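Side-chain contact in putative NADH dehydrogenase/NAD(P)H nitroreductase (Parabacteroides distasonis, PDB 3M5K), which binds flavin mononucleotide and probably works as an oxidoreductase of the nitroreductase family: residues A[55-58]-A[59-62]. Numbering follows the deposited sequence.
Sequences VTDR and KALD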
loop_
_atom_site.group_PDB
_atom_site.type_symbol
_atom_site.label_atom_id
_atom_site.label_comp_id
_atom_site.label_asym_id
_atom_site.label_seq_id
_atom_site.Cartn_x
_atom_site.Cartn_y
_atom_site.Cartn_z
ATOM N N VAL A 55 5.852 9.056 -17.397
ATOM C CA VAL A 55 5.767 10.382 -18.005
ATOM C C VAL A 55 7.182 10.947 -18.041
ATOM O O VAL A 55 7.789 11.209 -17.002
ATOM C CB VAL A 55 4.819 11.345 -17.252
ATOM C CG1 VAL A 55 4.673 12.699 -18.047
ATOM C CG2 VAL A 55 3.453 10.721 -17.014
ATOM N N THR A 56 7.696 11.089 -19.259
ATOM C CA THR A 56 8.980 11.744 -19.499
ATOM C C THR A 56 8.838 13.053 -20.317
ATOM O O THR A 56 9.771 13.807 -20.384
ATOM C CB THR A 56 9.958 10.780 -20.207
ATOM O OG1 THR A 56 9.326 10.250 -21.394
ATOM C CG2 THR A 56 10.422 9.629 -19.252
ATOM N N ASP A 57 7.672 13.329 -20.907
ATOM C CA ASP A 57 7.468 14.519 -21.719
ATOM C C ASP A 57 7.569 15.798 -20.857
ATOM O O ASP A 57 6.782 16.016 -19.928
ATOM C CB ASP A 57 6.101 14.469 -22.403
ATOM C CG ASP A 57 5.840 15.692 -23.307
ATOM O OD1 ASP A 57 6.543 15.785 -24.312
ATOM O OD2 ASP A 57 4.932 16.498 -23.034
ATOM N N ARG A 58 8.546 16.636 -21.186
ATOM C CA ARG A 58 8.816 17.878 -20.447
ATOM C C ARG A 58 7.613 18.795 -20.323
ATOM O O ARG A 58 7.304 19.296 -19.240
ATOM C CB ARG A 58 9.979 18.607 -21.148
ATOM C CG ARG A 58 10.481 19.863 -20.445
ATOM C CD ARG A 58 11.245 19.495 -19.226
ATOM N NE ARG A 58 10.408 19.438 -18.034
ATOM C CZ ARG A 58 10.610 18.604 -17.014
ATOM N NH1 ARG A 58 11.576 17.693 -17.045
ATOM N NH2 ARG A 58 9.841 18.677 -15.958
ATOM N N LYS A 59 6.908 19.008 -21.433
ATOM C CA LYS A 59 5.735 19.862 -21.433
ATOM C C LYS A 59 4.653 19.319 -20.465
ATOM O O LYS A 59 4.076 20.079 -19.688
ATOM C CB LYS A 59 5.209 20.046 -22.864
ATOM C CG LYS A 59 4.065 21.000 -22.983
ATOM C CD LYS A 59 4.518 22.442 -22.863
ATOM C CE LYS A 59 3.316 23.389 -22.950
ATOM N NZ LYS A 59 3.636 24.760 -22.486
ATOM N N ALA A 60 4.382 18.008 -20.516
ATOM C CA ALA A 60 3.348 17.427 -19.636
ATOM C C ALA A 60 3.759 17.547 -18.165
ATOM O O ALA A 60 2.943 17.886 -17.296
ATOM C CB ALA A 60 3.050 15.938 -20.025
ATOM N N LEU A 61 5.025 17.278 -17.883
ATOM C CA LEU A 61 5.530 17.328 -16.508
ATOM C C LEU A 61 5.428 18.742 -15.950
ATOM O O LEU A 61 4.939 18.967 -14.819
ATOM C CB LEU A 61 6.962 16.820 -16.407
ATOM C CG LEU A 61 7.255 15.318 -16.553
ATOM C CD1 LEU A 61 8.771 15.058 -16.721
ATOM C CD2 LEU A 61 6.619 14.508 -15.379
ATOM N N ASP A 62 5.850 19.700 -16.766
ATOM C CA ASP A 62 5.771 21.113 -16.368
ATOM C C ASP A 62 4.330 21.629 -16.220
ATOM O O ASP A 62 4.070 22.384 -15.325
ATOM C CB ASP A 62 6.501 21.985 -17.389
ATOM C CG ASP A 62 8.007 21.805 -17.369
ATOM O OD1 ASP A 62 8.560 21.219 -16.436
ATOM O OD2 ASP A 62 8.641 22.275 -18.350
#
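Asp57 O accepts from Leu61 N at 3.0 Å and Arg58 O from Asp62 N at 2.9 Å, the first i to i+4 bonds of helix 58-67. Asp57 is the N-cap of this helix, which follows strand 50-55, outermost within this chain in the antiparallel sheet of the nitroreductase fold. With CG anti to the backbone N (chi1 -179°), its carboxylate reaches forward to the first turn. There OD2 takes the Ala60 N-H at 3.0 Å, from above the carboxylate plane. The negative group probably suits the positive end of the helix dipole.

On the inner side, Val55 CG1 lies 3.8 Å from Leu61 CD2, and the two side chains run past each other in opposite directions. Leu61 rests on Ala80 of the neighbouring strand. Asn170 of the second subunit accepts from the backbone N of Thr56 and Asp57, so the turn lies at the dimer interface.

Arg58 bends at chi2 and chi3 and carries its guanidinium across Leu61, whose CD1 sits over one face. Thr77 O accepts from Arg58 NH1. The salt bridge to Asp62 is side-on: Arg58 NE at 3.0 Å and NH2 at 2.9 Å both meet Asp62 OD1, from the same face of the carboxylate.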